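Local coordinates for DNA polymerase beta (Leishmania infantum, PDB 4P4M), which extends DNA at a primer end by template-directed addition of deoxyribonucleotides, and probably serves in base excision repair as a family X polymerase, at residues G307-G319 against E340-V354. Residues are numbered along the deposited sequence; the frame is centred on the assembly and turned at random.
Sequences GYLLNEYGLFKLG and EELGVPKDELEDKRV. With nucleotides of chain C.
The ring of Phe316 is wedged between Leu349, Pro345 and Arg353. Leu349 CG lies over one face, 4.1 Å from the ring centroid, a CH-pi contact that suits a branched aliphatic chain; Pro345 CG reaches Phe316 CZ at 3.7 Å. Phe316 CE1 lies over the centre of one guanidinium face of Arg353, the two planes tilted 63° apart. With chi3 bent to -60°, Arg353 turns this group back to the hairpin, where NH1 donates to Tyr313 O at 2.9 Å, in the carbonyl plane and on a lone pair. Glu350 holds the guanidinium from its own segment, side-on through NE and NH2, fixing its rotation. Beside Phe316 the backbones form a single bridge, Val354 N to Leu315 O and Lys317 N to Lys352 O.

Toward the DNA, Tyr313 lies with one ring face on Gly343, whose positive phi in the type I' turn from Glu341 to Val344 favours glycine, and its OH bonds DC4 OP1 of chain C at 2.7 Å. Asn311 ND2 donates to DA3 OP1 of chain C at 2.9 Å and weakly to Glu340 OE1, which the bend at chi2 (100°) brings there. Asn311 OD1 accepts from Tyr313 N, an Asx turn, and from Gly314 N, which completes an Asx motif that shapes the loop and presents the amide. Glu312, in the same turn, forms a salt bridge with Arg275. This is a beta-hairpin of the family X polymerase thumb, its turn gripping backbone phosphates of one DNA strand.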
ATOM      1  N   GLY A 307      16.325 -11.262  17.960  1.00 33.41           N
ATOM      2  CA  GLY A 307      15.204 -11.636  18.804  1.00 32.71           C
ATOM      3  C   GLY A 307      14.027 -10.670  18.756  1.00 32.06           C
ATOM      4  O   GLY A 307      13.240 -10.607  19.705  1.00 28.57           O
ATOM      5  N   TYR A 308      13.908  -9.922  17.657  1.00 22.38           N
ATOM      6  CA  TYR A 308      12.802  -8.988  17.467  1.00 20.18           C
ATOM      7  C   TYR A 308      11.862  -9.404  16.335  1.00 23.91           C
ATOM      8  O   TYR A 308      12.243 -10.173  15.440  1.00 22.73           O
ATOM      9  CB  TYR A 308      13.320  -7.584  17.133  1.00 18.71           C
ATOM     10  CG  TYR A 308      14.031  -6.885  18.269  1.00 20.91           C
ATOM     11  CD1 TYR A 308      15.382  -7.101  18.499  1.00 23.25           C
ATOM     12  CD2 TYR A 308      13.351  -5.991  19.099  1.00 22.62           C
ATOM     13  CE1 TYR A 308      16.045  -6.458  19.539  1.00 27.78           C
ATOM     14  CE2 TYR A 308      14.010  -5.336  20.140  1.00 20.83           C
ATOM     15  CZ  TYR A 308      15.352  -5.579  20.353  1.00 24.71           C
ATOM     16  OH  TYR A 308      16.017  -4.943  21.380  1.00 25.49           O
ATOM     17  N   LEU A 309      10.641  -8.872  16.397  1.00 21.39           N
ATOM     18  CA  LEU A 309       9.696  -8.856  15.278  1.00 24.93           C
ATOM     19  C   LEU A 309       9.537  -7.405  14.812  1.00 20.89           C
ATOM     20  O   LEU A 309       9.216  -6.528  15.618  1.00 19.63           O
ATOM     21  CB  LEU A 309       8.324  -9.372  15.727  1.00 24.12           C
ATOM     22  CG  LEU A 309       7.163  -9.110  14.752  1.00 25.47           C
ATOM     23  CD1 LEU A 309       7.277 -10.028  13.552  1.00 25.79           C
ATOM     24  CD2 LEU A 309       5.799  -9.283  15.447  1.00 28.43           C
ATOM     25  N   LEU A 310       9.779  -7.156  13.527  1.00 19.57           N
ATOM     26  CA  LEU A 310       9.555  -5.834  12.923  1.00 17.00           C
ATOM     27  C   LEU A 310       8.447  -5.898  11.861  1.00 18.28           C
ATOM     28  O   LEU A 310       8.498  -6.729  10.938  1.00 18.50           O
ATOM     29  CB  LEU A 310      10.846  -5.315  12.284  1.00 17.61           C
ATOM     30  CG  LEU A 310      10.770  -3.942  11.599  1.00 18.93           C
ATOM     31  CD1 LEU A 310      10.436  -2.857  12.633  1.00 18.46           C
ATOM     32  CD2 LEU A 310      12.075  -3.601  10.862  1.00 22.50           C
ATOM     33  N   ASN A 311       7.445  -5.034  11.999  1.00 17.46           N
ATOM     34  CA  ASN A 311       6.415  -4.856  10.968  1.00 22.02           C
ATOM     35  C   ASN A 311       5.984  -3.383  10.922  1.00 18.84           C
ATOM     36  O   ASN A 311       6.639  -2.530  11.528  1.00 16.27           O
ATOM     37  CB  ASN A 311       5.222  -5.814  11.191  1.00 18.37           C
ATOM     38  CG  ASN A 311       4.557  -5.618  12.544  1.00 19.26           C
ATOM     39  OD1 ASN A 311       4.552  -4.513  13.081  1.00 17.52           O
ATOM     40  ND2 ASN A 311       3.999  -6.699  13.108  1.00 21.30           N
ATOM     41  N   GLU A 312       4.908  -3.067  10.201  1.00 16.05           N
ATOM     42  CA  GLU A 312       4.497  -1.662  10.104  1.00 18.38           C
ATOM     43  C   GLU A 312       3.966  -1.113  11.422  1.00 19.81           C
ATOM     44  O   GLU A 312       3.957   0.106  11.633  1.00 15.52           O
ATOM     45  CB  GLU A 312       3.459  -1.434   8.990  1.00 18.06           C
ATOM     46  CG  GLU A 312       2.183  -2.282   9.109  1.00 17.83           C
ATOM     47  CD  GLU A 312       2.251  -3.558   8.276  1.00 24.99           C
ATOM     48  OE1 GLU A 312       3.244  -4.317   8.392  1.00 22.09           O
ATOM     49  OE2 GLU A 312       1.308  -3.796   7.489  1.00 23.34           O
ATOM     50  N   TYR A 313       3.531  -2.012  12.304  1.00 18.68           N
ATOM     51  CA  TYR A 313       2.875  -1.609  13.544  1.00 15.94           C
ATOM     52  C   TYR A 313       3.842  -1.337  14.691  1.00 16.45           C
ATOM     53  O   TYR A 313       3.512  -0.591  15.623  1.00 19.00           O
ATOM     54  CB  TYR A 313       1.835  -2.650  13.957  1.00 17.35           C
ATOM     55  CG  TYR A 313       0.799  -2.888  12.886  1.00 17.46           C
ATOM     56  CD1 TYR A 313      -0.036  -1.859  12.470  1.00 16.62           C
ATOM     57  CD2 TYR A 313       0.653  -4.139  12.286  1.00 18.40           C
ATOM     58  CE1 TYR A 313      -0.988  -2.064  11.473  1.00 14.73           C
ATOM     59  CE2 TYR A 313      -0.301  -4.351  11.294  1.00 20.01           C
ATOM     60  CZ  TYR A 313      -1.122  -3.307  10.901  1.00 18.57           C
ATOM     61  OH  TYR A 313      -2.091  -3.487   9.927  1.00 18.80           O
ATOM     62  N   GLY A 314       5.036  -1.926  14.634  1.00 18.73           N
ATOM     63  CA  GLY A 314       6.006  -1.664  15.693  1.00 17.60           C
ATOM     64  C   GLY A 314       7.253  -2.525  15.644  1.00 16.68           C
ATOM     65  O   GLY A 314       7.406  -3.359  14.746  1.00 15.87           O
ATOM     66  N   LEU A 315       8.150  -2.287  16.599  1.00 17.37           N
ATOM     67  CA  LEU A 315       9.333  -3.120  16.818  1.00 17.79           C
ATOM     68  C   LEU A 315       9.103  -3.834  18.143  1.00 18.63           C
ATOM     69  O   LEU A 315       8.942  -3.173  19.174  1.00 19.52           O
ATOM     70  CB  LEU A 315      10.599  -2.242  16.894  1.00 16.05           C
ATOM     71  CG  LEU A 315      11.940  -2.915  17.234  1.00 22.61           C
ATOM     72  CD1 LEU A 315      12.365  -3.910  16.132  1.00 18.99           C
ATOM     73  CD2 LEU A 315      13.039  -1.876  17.467  1.00 23.92           C
ATOM     74  N   PHE A 316       9.068  -5.173  18.126  1.00 18.49           N
ATOM     75  CA  PHE A 316       8.655  -5.942  19.312  1.00 16.43           C
ATOM     76  C   PHE A 316       9.764  -6.900  19.761  1.00 18.88           C
ATOM     77  O   PHE A 316      10.277  -7.673  18.958  1.00 21.40           O
ATOM     78  CB  PHE A 316       7.362  -6.734  19.010  1.00 21.42           C
ATOM     79  CG  PHE A 316       6.228  -5.872  18.517  1.00 21.80           C
ATOM     80  CD1 PHE A 316       5.400  -5.215  19.417  1.00 18.99           C
ATOM     81  CD2 PHE A 316       6.012  -5.698  17.151  1.00 21.61           C
ATOM     82  CE1 PHE A 316       4.361  -4.397  18.963  1.00 18.57           C
ATOM     83  CE2 PHE A 316       4.981  -4.889  16.683  1.00 18.12           C
ATOM     84  CZ  PHE A 316       4.150  -4.236  17.588  1.00 19.63           C
ATOM     85  N   LYS A 317      10.137  -6.832  21.038  1.00 19.27           N
ATOM     86  CA  LYS A 317      11.238  -7.644  21.553  1.00 21.67           C
ATOM     87  C   LYS A 317      10.703  -8.966  22.082  1.00 28.51           C
ATOM     88  O   LYS A 317      10.093  -9.010  23.151  1.00 24.67           O
ATOM     89  CB  LYS A 317      12.000  -6.891  22.659  1.00 20.85           C
ATOM     90  CG  LYS A 317      13.358  -7.540  23.042  1.00 23.01           C
ATOM     91  CD  LYS A 317      14.095  -6.657  24.057  1.00 23.54           C
ATOM     92  CE  LYS A 317      15.386  -7.300  24.543  1.00 32.51           C
ATOM     93  NZ  LYS A 317      16.345  -7.515  23.448  1.00 39.43           N
ATOM     94  N   LEU A 318      10.938 -10.037  21.325  1.00 26.05           N
ATOM     95  CA  LEU A 318      10.351 -11.340  21.633  1.00 31.18           C
ATOM     96  C   LEU A 318      11.189 -12.140  22.625  1.00 38.37           C
ATOM     97  O   LEU A 318      10.651 -12.941  23.387  1.00 43.09           O
ATOM     98  CB  LEU A 318      10.132 -12.156  20.352  1.00 34.99           C
ATOM     99  CG  LEU A 318       9.300 -11.509  19.231  1.00 35.63           C
ATOM    100  CD1 LEU A 318       9.118 -12.465  18.059  1.00 45.60           C
ATOM    101  CD2 LEU A 318       7.943 -11.034  19.749  1.00 35.68           C
ATOM    102  N   GLY A 319      12.503 -11.920  22.607  1.00 42.06           N
ATOM    103  CA  GLY A 319      13.414 -12.634  23.488  1.00 50.33           C
ATOM    104  C   GLY A 319      14.191 -13.732  22.780  1.00 57.32           C
ATOM    105  O   GLY A 319      14.602 -13.575  21.630  1.00 60.25           O
ATOM    106  N   GLU A 340      -2.103  -9.152  15.407  1.00 24.42           N
ATOM    107  CA  GLU A 340      -2.746  -7.837  15.346  1.00 22.15           C
ATOM    108  C   GLU A 340      -4.189  -7.948  14.851  1.00 22.76           C
ATOM    109  O   GLU A 340      -4.495  -8.763  13.977  1.00 20.88           O
ATOM    110  CB  GLU A 340      -1.987  -6.895  14.388  1.00 25.03           C
ATOM    111  CG  GLU A 340      -0.544  -6.623  14.740  1.00 31.59           C
ATOM    112  CD  GLU A 340       0.438  -7.461  13.927  1.00 28.27           C
ATOM    113  OE1 GLU A 340       1.595  -7.564  14.366  1.00 35.90           O
ATOM    114  OE2 GLU A 340       0.067  -7.995  12.856  1.00 26.61           O
ATOM    115  N   GLU A 341      -5.076  -7.114  15.390  1.00 20.52           N
ATOM    116  CA  GLU A 341      -6.449  -7.040  14.899  0.60 19.20           C
ATOM    117  C   GLU A 341      -6.840  -5.575  14.675  1.00 18.52           C
ATOM    118  O   GLU A 341      -6.595  -4.723  15.534  1.00 20.55           O
ATOM    119  CB  GLU A 341      -7.401  -7.758  15.873  0.60 23.46           C
ATOM    120  CG  GLU A 341      -7.085  -9.257  15.986  0.60 25.60           C
ATOM    121  CD  GLU A 341      -8.058 -10.051  16.856  0.60 34.99           C
ATOM    122  OE1 GLU A 341      -8.565  -9.519  17.864  0.60 28.25           O
ATOM    123  OE2 GLU A 341      -8.305 -11.228  16.526  0.60 38.09           O
ATOM    124  N   LEU A 342      -7.428  -5.286  13.517  1.00 20.01           N
ATOM    125  CA  LEU A 342      -7.801  -3.909  13.169  1.00 19.82           C
ATOM    126  C   LEU A 342      -6.634  -2.936  13.369  1.00 21.21           C
ATOM    127  O   LEU A 342      -6.836  -1.796  13.794  1.00 21.69           O
ATOM    128  CB  LEU A 342      -9.039  -3.455  13.963  1.00 19.89           C
ATOM    129  CG  LEU A 342     -10.329  -4.171  13.572  1.00 22.93           C
ATOM    130  CD1 LEU A 342     -11.474  -3.844  14.536  1.00 25.79           C
ATOM    131  CD2 LEU A 342     -10.701  -3.829  12.131  1.00 23.78           C
ATOM    132  N   GLY A 343      -5.417  -3.390  13.065  1.00 16.49           N
ATOM    133  CA  GLY A 343      -4.254  -2.508  13.090  1.00 18.22           C
ATOM    134  C   GLY A 343      -3.610  -2.307  14.454  1.00 19.50           C
ATOM    135  O   GLY A 343      -2.720  -1.469  14.601  1.00 18.07           O
ATOM    136  N   VAL A 344      -4.066  -3.070  15.450  1.00 17.03           N
ATOM    137  CA  VAL A 344      -3.596  -2.938  16.835  1.00 15.32           C
ATOM    138  C   VAL A 344      -3.080  -4.288  17.337  1.00 17.68           C
ATOM    139  O   VAL A 344      -3.792  -5.296  17.273  1.00 20.07           O
ATOM    140  CB  VAL A 344      -4.754  -2.462  17.775  1.00 19.46           C
ATOM    141  CG1 VAL A 344      -4.279  -2.352  19.240  1.00 19.81           C
ATOM    142  CG2 VAL A 344      -5.331  -1.130  17.293  1.00 21.11           C
ATOM    143  N   PRO A 345      -1.831  -4.327  17.830  1.00 20.25           N
ATOM    144  CA  PRO A 345      -1.316  -5.594  18.377  1.00 16.60           C
ATOM    145  C   PRO A 345      -2.120  -6.047  19.595  1.00 20.74           C
ATOM    146  O   PRO A 345      -2.500  -5.212  20.432  1.00 19.23           O
ATOM    147  CB  PRO A 345       0.115  -5.232  18.823  1.00 21.15           C
ATOM    148  CG  PRO A 345       0.482  -4.011  17.988  1.00 21.41           C
ATOM    149  CD  PRO A 345      -0.827  -3.247  17.867  1.00 19.74           C
ATOM    150  N   LYS A 346      -2.387  -7.346  19.691  1.00 20.92           N
ATOM    151  CA  LYS A 346      -3.000  -7.913  20.896  1.00 20.74           C
ATOM    152  C   LYS A 346      -2.122  -7.616  22.106  1.00 22.75           C
ATOM    153  O   LYS A 346      -0.914  -7.433  21.966  1.00 21.84           O
ATOM    154  CB  LYS A 346      -3.227  -9.423  20.717  1.00 28.02           C
ATOM    155  CG  LYS A 346      -4.185  -9.744  19.560  1.00 32.85           C
ATOM    156  CD  LYS A 346      -4.738 -11.162  19.623  1.00 46.40           C
ATOM    157  CE  LYS A 346      -5.550 -11.380  20.899  1.00 52.42           C
ATOM    158  NZ  LYS A 346      -6.049 -12.779  21.012  1.00 66.05           N
ATOM    159  N   ASP A 347      -2.725  -7.537  23.290  1.00 21.73           N
ATOM    160  CA  ASP A 347      -2.003  -7.117  24.491  1.00 21.75           C
ATOM    161  C   ASP A 347      -0.687  -7.870  24.740  1.00 25.98           C
ATOM    162  O   ASP A 347       0.312  -7.270  25.147  1.00 26.29           O
ATOM    163  CB  ASP A 347      -2.899  -7.227  25.730  1.00 28.89           C
ATOM    164  CG  ASP A 347      -3.899  -6.082  25.837  1.00 36.00           C
ATOM    165  OD1 ASP A 347      -3.815  -5.104  25.053  1.00 34.68           O
ATOM    166  OD2 ASP A 347      -4.773  -6.161  26.720  1.00 39.87           O
ATOM    167  N   GLU A 348      -0.686  -9.176  24.499  1.00 23.29           N
ATOM    168  CA  GLU A 348       0.507  -9.982  24.747  1.00 26.08           C
ATOM    169  C   GLU A 348       1.691  -9.542  23.874  1.00 25.91           C
ATOM    170  O   GLU A 348       2.852  -9.596  24.298  1.00 24.20           O
ATOM    171  CB  GLU A 348       0.204 -11.466  24.533  1.00 37.38           C
ATOM    172  CG  GLU A 348       1.267 -12.394  25.095  1.00 57.69           C
ATOM    173  CD  GLU A 348       0.714 -13.762  25.453  1.00 78.36           C
ATOM    174  OE1 GLU A 348      -0.505 -13.978  25.279  1.00 87.22           O
ATOM    175  OE2 GLU A 348       1.500 -14.618  25.914  1.00 87.62           O
ATOM    176  N   LEU A 349       1.387  -9.091  22.664  1.00 23.47           N
ATOM    177  CA  LEU A 349       2.411  -8.568  21.758  1.00 25.23           C
ATOM    178  C   LEU A 349       2.718  -7.095  22.056  1.00 27.06           C
ATOM    179  O   LEU A 349       3.882  -6.670  22.064  1.00 21.29           O
ATOM    180  CB  LEU A 349       1.962  -8.762  20.309  1.00 24.79           C
ATOM    181  CG  LEU A 349       2.898  -8.307  19.186  1.00 25.34           C
ATOM    182  CD1 LEU A 349       4.293  -8.937  19.341  1.00 25.60           C
ATOM    183  CD2 LEU A 349       2.302  -8.661  17.819  1.00 25.45           C
ATOM    184  N   GLU A 350       1.680  -6.313  22.328  1.00 23.65           N
ATOM    185  CA  GLU A 350       1.876  -4.907  22.680  1.00 19.80           C
ATOM    186  C   GLU A 350       2.820  -4.753  23.876  1.00 20.15           C
ATOM    187  O   GLU A 350       3.622  -3.819  23.921  1.00 25.03           O
ATOM    188  CB  GLU A 350       0.522  -4.218  22.931  1.00 27.80           C
ATOM    189  CG  GLU A 350       0.599  -2.724  23.247  1.00 28.38           C
ATOM    190  CD  GLU A 350       1.173  -1.872  22.111  1.00 24.72           C
ATOM    191  OE1 GLU A 350       0.924  -2.168  20.914  1.00 21.66           O
ATOM    192  OE2 GLU A 350       1.871  -0.885  22.425  1.00 26.35           O
ATOM    193  N   ASP A 351       2.745  -5.679  24.832  1.00 21.50           N
ATOM    194  CA  ASP A 351       3.623  -5.652  26.003  1.00 30.61           C
ATOM    195  C   ASP A 351       5.107  -5.751  25.629  1.00 29.47           C
ATOM    196  O   ASP A 351       5.980  -5.357  26.414  1.00 27.43           O
ATOM    197  CB  ASP A 351       3.286  -6.792  26.974  1.00 34.42           C
ATOM    198  CG  ASP A 351       1.986  -6.568  27.723  1.00 52.15           C
ATOM    199  OD1 ASP A 351       1.553  -5.403  27.850  1.00 49.68           O
ATOM    200  OD2 ASP A 351       1.400  -7.568  28.194  1.00 57.59           O
ATOM    201  N   LYS A 352       5.386  -6.294  24.447  1.00 24.75           N
ATOM    202  CA  LYS A 352       6.766  -6.469  23.971  1.00 25.82           C
ATOM    203  C   LYS A 352       7.300  -5.260  23.202  1.00 22.50           C
ATOM    204  O   LYS A 352       8.465  -5.249  22.794  1.00 20.77           O
ATOM    205  CB  LYS A 352       6.870  -7.694  23.056  1.00 23.99           C
ATOM    206  CG  LYS A 352       6.307  -8.994  23.637  1.00 26.15           C
ATOM    207  CD  LYS A 352       7.152  -9.499  24.781  1.00 32.58           C
ATOM    208  CE  LYS A 352       6.821 -10.951  25.115  1.00 55.00           C
ATOM    209  NZ  LYS A 352       5.514 -11.062  25.808  1.00 66.48           N
ATOM    210  N   ARG A 353       6.458  -4.248  22.997  1.00 18.11           N
ATOM    211  CA  ARG A 353       6.837  -3.118  22.148  1.00 18.97           C
ATOM    212  C   ARG A 353       8.034  -2.340  22.692  1.00 21.80           C
ATOM    213  O   ARG A 353       8.084  -1.992  23.875  1.00 19.47           O
ATOM    214  CB  ARG A 353       5.661  -2.142  21.947  1.00 20.98           C
ATOM    215  CG  ARG A 353       6.048  -0.898  21.095  1.00 18.63           C
ATOM    216  CD  ARG A 353       4.932   0.181  21.048  1.00 21.75           C
ATOM    217  NE  ARG A 353       3.696  -0.339  20.462  1.00 20.67           N
ATOM    218  CZ  ARG A 353       3.434  -0.367  19.159  1.00 24.25           C
ATOM    219  NH1 ARG A 353       4.323   0.101  18.290  1.00 18.55           N
ATOM    220  NH2 ARG A 353       2.282  -0.865  18.723  1.00 20.35           N
ATOM    221  N   VAL A 354       8.998  -2.066  21.817  1.00 17.86           N
ATOM    222  CA  VAL A 354      10.022  -1.070  22.101  1.00 18.92           C
ATOM    223  C   VAL A 354       9.567   0.214  21.415  1.00 18.47           C
ATOM    224  O   VAL A 354       9.546   0.298  20.178  1.00 20.15           O
ATOM    225  CB  VAL A 354      11.403  -1.477  21.551  1.00 18.52           C
ATOM    226  CG1 VAL A 354      12.405  -0.315  21.682  1.00 20.17           C
ATOM    227  CG2 VAL A 354      11.910  -2.725  22.262  1.00 19.58           C
TER
ATOM    228  P    DA C   3       2.964  -9.705  10.741  1.00 22.92           P
ATOM    229  OP1  DA C   3       2.695  -8.983  12.008  1.00 22.40           O
ATOM    230  OP2  DA C   3       2.730 -11.165  10.645  1.00 24.00           O
ATOM    231  O5'  DA C   3       2.102  -9.045   9.576  1.00 22.26           O
ATOM    232  C5'  DA C   3       2.178  -7.641   9.340  1.00 22.84           C
ATOM    233  C4'  DA C   3       1.231  -7.286   8.210  1.00 23.95           C
ATOM    234  O4'  DA C   3       1.759  -7.796   6.961  1.00 24.87           O
ATOM    235  C3'  DA C   3      -0.167  -7.875   8.380  1.00 25.46           C
ATOM    236  O3'  DA C   3      -1.056  -6.783   8.461  1.00 22.30           O
ATOM    237  C2'  DA C   3      -0.402  -8.661   7.092  1.00 30.77           C
ATOM    238  C1'  DA C   3       0.678  -8.156   6.137  1.00 31.95           C
ATOM    239  N9   DA C   3       1.092  -9.209   5.212  1.00 25.84           N
ATOM    240  C8   DA C   3       1.704 -10.387   5.544  1.00 24.46           C
ATOM    241  N7   DA C   3       1.950 -11.164   4.512  1.00 24.79           N
ATOM    242  C5   DA C   3       1.457 -10.452   3.430  1.00 22.35           C
ATOM    243  C6   DA C   3       1.404 -10.743   2.054  1.00 26.74           C
ATOM    244  N6   DA C   3       1.883 -11.883   1.522  1.00 25.94           N
ATOM    245  N1   DA C   3       0.834  -9.818   1.247  1.00 30.36           N
ATOM    246  C2   DA C   3       0.351  -8.688   1.787  1.00 23.94           C
ATOM    247  N3   DA C   3       0.338  -8.311   3.066  1.00 21.18           N
ATOM    248  C4   DA C   3       0.916  -9.243   3.846  1.00 22.03           C
ATOM    249  P    DT C   2       9.275 -12.149  10.196  1.00 24.35           P
ATOM    250  OP1  DT C   2       9.709 -11.585  11.494  1.00 26.63           O
ATOM    251  OP2  DT C   2       9.097 -13.612  10.037  1.00 23.01           O
ATOM    252  O5'  DT C   2       7.901 -11.466   9.766  1.00 25.84           O
ATOM    253  C5'  DT C   2       7.791 -10.047   9.858  1.00 23.61           C
ATOM    254  C4'  DT C   2       6.538  -9.597   9.132  1.00 24.94           C
ATOM    255  O4'  DT C   2       6.703  -9.785   7.702  1.00 24.28           O
ATOM    256  C3'  DT C   2       5.245 -10.324   9.527  1.00 25.02           C
ATOM    257  O3'  DT C   2       4.484  -9.391  10.311  1.00 19.99           O
ATOM    258  C2'  DT C   2       4.588 -10.654   8.183  1.00 21.47           C
ATOM    259  C1'  DT C   2       5.395  -9.820   7.182  1.00 24.32           C
ATOM    260  N1   DT C   2       5.371 -10.344   5.772  1.00 23.31           N
ATOM    261  C2   DT C   2       4.981  -9.489   4.756  1.00 23.96           C
ATOM    262  O2   DT C   2       4.661  -8.326   4.921  1.00 25.03           O
ATOM    263  N3   DT C   2       4.973 -10.039   3.508  1.00 20.28           N
ATOM    264  C4   DT C   2       5.313 -11.331   3.170  1.00 26.85           C
ATOM    265  O4   DT C   2       5.260 -11.708   2.001  1.00 26.23           O
ATOM    266  C5   DT C   2       5.718 -12.178   4.265  1.00 25.46           C
ATOM    267  C7   DT C   2       6.105 -13.613   4.002  1.00 25.66           C
ATOM    268  C6   DT C   2       5.725 -11.656   5.501  1.00 25.60           C
ATOM    269  P    DC C   4      -2.622  -7.008   8.769  1.00 22.35           P
ATOM    270  OP1  DC C   4      -3.038  -5.967   9.737  1.00 21.14           O
ATOM    271  OP2  DC C   4      -2.853  -8.440   9.070  1.00 21.51           O
ATOM    272  O5'  DC C   4      -3.325  -6.708   7.365  1.00 20.19           O
ATOM    273  C5'  DC C   4      -3.149  -5.443   6.719  1.00 15.51           C
ATOM    274  C4'  DC C   4      -4.106  -5.302   5.549  1.00 19.59           C
ATOM    275  O4'  DC C   4      -3.611  -6.125   4.453  1.00 20.45           O
ATOM    276  C3'  DC C   4      -5.549  -5.726   5.812  1.00 18.22           C
ATOM    277  O3'  DC C   4      -6.360  -4.753   5.144  1.00 19.41           O
ATOM    278  C2'  DC C   4      -5.625  -7.133   5.205  1.00 21.97           C
ATOM    279  C1'  DC C   4      -4.570  -7.092   4.088  1.00 21.78           C
ATOM    280  N1   DC C   4      -3.817  -8.383   3.879  1.00 23.66           N
ATOM    281  C2   DC C   4      -3.640  -8.842   2.572  1.00 27.06           C
ATOM    282  O2   DC C   4      -4.119  -8.173   1.646  1.00 24.58           O
ATOM    283  N3   DC C   4      -2.966 -10.003   2.353  1.00 24.24           N
ATOM    284  C4   DC C   4      -2.470 -10.685   3.387  1.00 27.06           C
ATOM    285  N4   DC C   4      -1.809 -11.822   3.111  1.00 25.92           N
ATOM    286  C5   DC C   4      -2.640 -10.238   4.738  1.00 23.75           C
ATOM    287  C6   DC C   4      -3.308  -9.088   4.942  1.00 24.54           C
TER
HETATM  288  O   HOH W   1       7.529   0.066  18.154  1.00 20.08           O